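Fe2OG dioxygenase domain-containing protein (Pseudomonas putida, PDB 4J25) probably hydroxylates a prolyl residue of elongation factor Tu, as an iron- and 2-oxoglutarate-dependent dioxygenase with a jellyroll core. Local coordinates at residues P27-L32 with Q47-P52; Y108-M112 with D129-H133. All coordinates share one frame; numbering follows the deposited sequence.

Interaction 1 rests on helix 103-123 and touches M112 and Y108, two of the helix residues that carry interaction 2. Interaction 1 joins two loops, 27-32 and 47-52; interaction 2 packs residues 108-112 of the helix on the edge strand 129-137 of the larger sheet. Their centres lie about 14 Å apart and they meet through side chains: L51 CD1 sits 3.7 Å from Y108 CD1, P27 CG is 4.2 Å from A111 CB, and F50 packs against M112. Neither contact lines the metal site. The F50 side chain is about 14 Å from the bound N-oxalylglycine, that of C132 about 10 Å from it, and that of F130 about 12 Å from the manganese ion.

Interaction 1 of 2, residues P27-L32 with Q47-P52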
loop_
_atom_site.group_PDB
_atom_site.type_symbol
_atom_site.label_atom_id
_atom_site.label_comp_id
_atom_site.label_asym_id
_atom_site.label_seq_id
_atom_site.Cartn_x
_atom_site.Cartn_y
_atom_site.Cartn_z
ATOM N N PRO A 27 6.261 10.646 -10.748
ATOM C CA PRO A 27 5.097 10.313 -11.577
ATOM C C PRO A 27 3.859 11.129 -11.215
ATOM O O PRO A 27 3.749 11.635 -10.094
ATOM C CB PRO A 27 4.872 8.831 -11.270
ATOM C CG PRO A 27 5.396 8.660 -9.857
ATOM C CD PRO A 27 6.570 9.593 -9.763
ATOM N N GLU A 28 2.923 11.233 -12.149
ATOM C CA GLU A 28 1.688 11.955 -11.897
ATOM C C GLU A 28 0.830 11.185 -10.915
ATOM O O GLU A 28 0.728 9.959 -11.003
ATOM C CB GLU A 28 0.908 12.163 -13.194
ATOM C CG GLU A 28 1.637 13.010 -14.194
ATOM C CD GLU A 28 1.907 14.396 -13.659
ATOM O OE1 GLU A 28 0.922 15.091 -13.338
ATOM O OE2 GLU A 28 3.092 14.780 -13.538
ATOM N N HIS A 29 0.214 11.905 -9.984
ATOM C CA HIS A 29 -0.680 11.292 -9.005
ATOM C C HIS A 29 -1.726 12.318 -8.562
ATOM O O HIS A 29 -1.497 13.517 -8.673
ATOM C CB HIS A 29 0.118 10.761 -7.798
ATOM C CG HIS A 29 0.817 11.830 -7.021
ATOM N ND1 HIS A 29 2.141 12.149 -7.222
ATOM C CD2 HIS A 29 0.375 12.656 -6.045
ATOM C CE1 HIS A 29 2.483 13.129 -6.406
ATOM N NE2 HIS A 29 1.430 13.454 -5.679
ATOM N N PRO A 30 -2.882 11.854 -8.064
ATOM C CA PRO A 30 -3.876 12.823 -7.594
ATOM C C PRO A 30 -3.386 13.543 -6.332
ATOM O O PRO A 30 -2.389 13.128 -5.760
ATOM C CB PRO A 30 -5.106 11.957 -7.306
ATOM C CG PRO A 30 -4.575 10.617 -7.015
ATOM C CD PRO A 30 -3.311 10.465 -7.840
ATOM N N MET A 31 -4.056 14.612 -5.922
ATOM C CA MET A 31 -3.560 15.451 -4.833
ATOM C C MET A 31 -3.493 14.668 -3.514
ATOM O O MET A 31 -4.415 13.958 -3.150
ATOM C CB MET A 31 -4.426 16.699 -4.698
ATOM N N LEU A 32 -2.376 14.790 -2.810
ATOM C CA LEU A 32 -2.138 13.989 -1.614
ATOM C C LEU A 32 -2.920 14.528 -0.412
ATOM O O LEU A 32 -3.151 13.808 0.566
ATOM C CB LEU A 32 -0.646 13.943 -1.302
ATOM C CG LEU A 32 0.236 13.426 -2.437
ATOM C CD1 LEU A 32 1.678 13.446 -2.013
ATOM C CD2 LEU A 32 -0.167 12.024 -2.862
ATOM N N GLN A 47 -7.595 5.395 -3.151
ATOM C CA GLN A 47 -7.462 6.255 -4.318
ATOM C C GLN A 47 -7.364 5.411 -5.566
ATOM O O GLN A 47 -6.445 4.609 -5.690
ATOM C CB GLN A 47 -6.193 7.096 -4.228
ATOM C CG GLN A 47 -6.125 7.949 -2.992
ATOM C CD GLN A 47 -7.176 9.017 -3.003
ATOM O OE1 GLN A 47 -7.505 9.564 -4.056
ATOM N NE2 GLN A 47 -7.735 9.307 -1.842
ATOM N N ALA A 48 -8.295 5.592 -6.494
ATOM C CA ALA A 48 -8.225 4.883 -7.766
ATOM C C ALA A 48 -7.251 5.624 -8.672
ATOM O O ALA A 48 -7.072 6.835 -8.541
ATOM C CB ALA A 48 -9.612 4.801 -8.416
ATOM N N HIS A 49 -6.627 4.898 -9.596
ATOM C CA HIS A 49 -5.713 5.508 -10.555
ATOM C C HIS A 49 -4.682 6.414 -9.879
ATOM O O HIS A 49 -4.465 7.555 -10.295
ATOM C CB HIS A 49 -6.523 6.279 -11.589
ATOM C CG HIS A 49 -7.582 5.450 -12.244
ATOM N ND1 HIS A 49 -7.304 4.249 -12.864
ATOM C CD2 HIS A 49 -8.918 5.630 -12.354
ATOM C CE1 HIS A 49 -8.422 3.736 -13.348
ATOM N NE2 HIS A 49 -9.416 4.554 -13.051
ATOM N N PHE A 50 -4.039 5.887 -8.840
ATOM C CA PHE A 50 -3.040 6.646 -8.096
ATOM C C PHE A 50 -1.830 6.993 -8.971
ATOM O O PHE A 50 -1.182 8.022 -8.782
ATOM C CB PHE A 50 -2.601 5.881 -6.840
ATOM C CG PHE A 50 -1.683 6.671 -5.965
ATOM C CD1 PHE A 50 -2.153 7.769 -5.277
ATOM C CD2 PHE A 50 -0.333 6.341 -5.876
ATOM C CE1 PHE A 50 -1.293 8.534 -4.484
ATOM C CE2 PHE A 50 0.523 7.089 -5.093
ATOM C CZ PHE A 50 0.035 8.194 -4.388
ATOM N N LEU A 51 -1.549 6.143 -9.949
ATOM C CA LEU A 51 -0.417 6.356 -10.827
ATOM C C LEU A 51 -0.840 6.081 -12.261
ATOM O O LEU A 51 -1.784 5.329 -12.497
ATOM C CB LEU A 51 0.746 5.449 -10.416
ATOM C CG LEU A 51 1.345 5.732 -9.032
ATOM C CD1 LEU A 51 2.342 4.652 -8.660
ATOM C CD2 LEU A 51 2.002 7.107 -8.942
ATOM N N PRO A 52 -0.153 6.696 -13.227
ATOM C CA PRO A 52 -0.556 6.457 -14.615
ATOM C C PRO A 52 -0.441 4.984 -14.989
ATOM O O PRO A 52 0.423 4.279 -14.483
ATOM C CB PRO A 52 0.419 7.321 -15.428
ATOM C CG PRO A 52 1.567 7.596 -14.515
ATOM C CD PRO A 52 1.032 7.564 -13.121
#
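F50 and H29 lie in two irregular loops, and their rings are near parallel, with planes at 28°, yet slid so far apart that they barely overlap; the centroids are 5.8 Å from each other. The atom over the F50 ring is instead H29 CB, 4.2 Å above the plane and displaced toward the rim. The CB of F50 points away from loop 27-32, but with CG anti to the backbone N (chi1 -174°) the ring swings back toward that loop. L32 CD2 then meets the ring at its edge, 4.0 Å from F50 CE1, and P30 comes in obliquely, its CD 3.9 Å from F50 CD1. The backbone adds to this: H29 CA makes a C-H...O contact with F50 O at 3.3 Å. The chi1 of 64° in H29 turns its imidazole back along its own loop, where ND1 gives a weak hydrogen bond to P27 O. On the far side of H29 along the chain from P30, the P27 ring presses its CG on L51 CD2 at 3.8 Å, and P52 CD approaches E28 O to 3.2 Å. P52 is the N-cap of helix 53-67. The contact joins the segment entering helix 32-42 to the loop between strand 44-47 and helix 53-67. Around it, H29 and L32 touch Q114 of helix 103-123, L51 touches V56 of helix 53-67, and F50 and G193 share a backbone hydrogen bond.

Interaction 2 of 2, residues Y108-M112 with D129-H133; sequences YLAAM and DFECH
M112 lays its CB over one face of the F130 ring, and its SD adds an oblique Met-aromatic contact, where helix 103-123 packs on the edge strand 129-137 of the double-stranded beta-helix. The N-to-C directions of the two short segments differ by 142°, roughly antiparallel, their axes 9.7 Å apart at closest. M112 CB stands 4.1 Å from the F130 centroid and 23° off the ring normal, a CH-pi geometry. M112 SD is farther, 4.8 Å from the same centroid, while the CG between them reaches F130 CE1 at 3.7 Å. F130 extends with CG anti to its backbone N (chi1 179°), which carries the ring from the strand to the helix. Its rim meets two more helix residues: Y108 CE2 lies 4.0 Å from F130 CE1, near the F130 plane, and L109 CD2 also comes in at the edge. The same leucine methyl touches C132 SG at 3.8 Å, tying in the next strand residue that faces the helix. Farther out, the ring of F221 on strand 214-222 meets that of F130, and Y108 reaches L217 on that strand. Backbone hydrogen bonds between D129 and R222 and between E131 and W220 hold the strand, with a D129 OD1 to R222 NH2 salt bridge. Y108 and M112 are one turn apart, joined by the M112 N to Y108 O hydrogen bond (3.0 Å), and M112 CG sits 3.6 Å above the Y108 ring plane.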
loop_
_atom_site.group_PDB
_atom_site.type_symbol
_atom_site.label_atom_id
_atom_site.label_comp_id
_atom_site.label_asym_id
_atom_site.label_seq_id
_atom_site.Cartn_x
_atom_site.Cartn_y
_atom_site.Cartn_z
ATOM N N TYR A 108 7.818 5.128 -7.887
ATOM C CA TYR A 108 6.893 4.815 -6.800
ATOM C C TYR A 108 7.396 5.405 -5.492
ATOM O O TYR A 108 6.629 6.012 -4.752
ATOM C CB TYR A 108 6.690 3.311 -6.648
ATOM C CG TYR A 108 5.633 2.983 -5.616
ATOM C CD1 TYR A 108 4.339 3.451 -5.766
ATOM C CD2 TYR A 108 5.933 2.218 -4.486
ATOM C CE1 TYR A 108 3.359 3.165 -4.828
ATOM C CE2 TYR A 108 4.953 1.920 -3.548
ATOM C CZ TYR A 108 3.672 2.405 -3.730
ATOM O OH TYR A 108 2.691 2.121 -2.813
ATOM N N LEU A 109 8.684 5.226 -5.208
ATOM C CA LEU A 109 9.274 5.748 -3.976
ATOM C C LEU A 109 9.222 7.269 -3.926
ATOM O O LEU A 109 9.010 7.842 -2.864
ATOM C CB LEU A 109 10.715 5.278 -3.789
ATOM C CG LEU A 109 10.897 3.764 -3.699
ATOM C CD1 LEU A 109 12.394 3.443 -3.596
ATOM C CD2 LEU A 109 10.105 3.151 -2.532
ATOM N N ALA A 110 9.407 7.925 -5.067
ATOM C CA ALA A 110 9.369 9.379 -5.092
ATOM C C ALA A 110 7.975 9.868 -4.718
ATOM O O ALA A 110 7.838 10.809 -3.936
ATOM C CB ALA A 110 9.814 9.921 -6.450
ATOM N N ALA A 111 6.937 9.198 -5.218
ATOM C CA ALA A 111 5.565 9.588 -4.890
ATOM C C ALA A 111 5.247 9.318 -3.414
ATOM O O ALA A 111 4.570 10.122 -2.752
ATOM C CB ALA A 111 4.570 8.852 -5.781
ATOM N N MET A 112 5.707 8.180 -2.908
ATOM C CA MET A 112 5.439 7.826 -1.530
ATOM C C MET A 112 6.245 8.724 -0.594
ATOM O O MET A 112 5.817 8.983 0.525
ATOM C CB MET A 112 5.749 6.351 -1.282
ATOM C CG MET A 112 4.832 5.407 -2.054
ATOM S SD MET A 112 3.104 5.598 -1.557
ATOM C CE MET A 112 2.409 6.623 -2.768
ATOM N N ASP A 129 10.788 7.225 7.256
ATOM C CA ASP A 129 10.945 6.530 5.985
ATOM C C ASP A 129 9.745 5.646 5.589
ATOM O O ASP A 129 8.728 5.544 6.305
ATOM C CB ASP A 129 12.273 5.751 5.964
ATOM C CG ASP A 129 12.190 4.394 6.634
ATOM O OD1 ASP A 129 13.082 3.558 6.380
ATOM O OD2 ASP A 129 11.244 4.129 7.391
ATOM N N PHE A 130 9.879 5.042 4.423
ATOM C CA PHE A 130 8.876 4.177 3.836
ATOM C C PHE A 130 9.607 2.945 3.364
ATOM O O PHE A 130 10.620 3.048 2.666
ATOM C CB PHE A 130 8.199 4.866 2.649
ATOM C CG PHE A 130 7.155 4.020 1.963
ATOM C CD1 PHE A 130 7.373 3.521 0.668
ATOM C CD2 PHE A 130 5.962 3.704 2.611
ATOM C CE1 PHE A 130 6.405 2.736 0.034
ATOM C CE2 PHE A 130 4.996 2.933 1.982
ATOM C CZ PHE A 130 5.222 2.443 0.677
ATOM N N GLU A 131 9.143 1.784 3.784
ATOM C CA GLU A 131 9.715 0.533 3.349
ATOM C C GLU A 131 8.625 -0.214 2.597
ATOM O O GLU A 131 7.459 -0.213 3.001
ATOM C CB GLU A 131 10.225 -0.287 4.538
ATOM C CG GLU A 131 9.118 -0.688 5.524
ATOM C CD GLU A 131 9.573 -1.641 6.609
ATOM O OE1 GLU A 131 10.737 -2.087 6.575
ATOM O OE2 GLU A 131 8.756 -1.945 7.504
ATOM N N CYS A 132 8.995 -0.856 1.498
ATOM C CA CYS A 132 8.021 -1.618 0.744
ATOM C C CYS A 132 8.643 -2.787 -0.002
ATOM O O CYS A 132 9.875 -2.916 -0.094
ATOM C CB CYS A 132 7.268 -0.708 -0.210
ATOM S SG CYS A 132 8.321 0.043 -1.423
ATOM N N HIS A 133 7.777 -3.673 -0.487
ATOM C CA HIS A 133 8.207 -4.829 -1.247
ATOM C C HIS A 133 7.022 -5.347 -2.026
ATOM O O HIS A 133 5.861 -5.031 -1.691
ATOM C CB HIS A 133 8.788 -5.924 -0.343
ATOM C CG HIS A 133 7.789 -6.579 0.559
ATOM N ND1 HIS A 133 6.970 -7.609 0.143
ATOM C CD2 HIS A 133 7.505 -6.379 1.867
ATOM C CE1 HIS A 133 6.214 -8.003 1.151
ATOM N NE2 HIS A 133 6.519 -7.274 2.207
#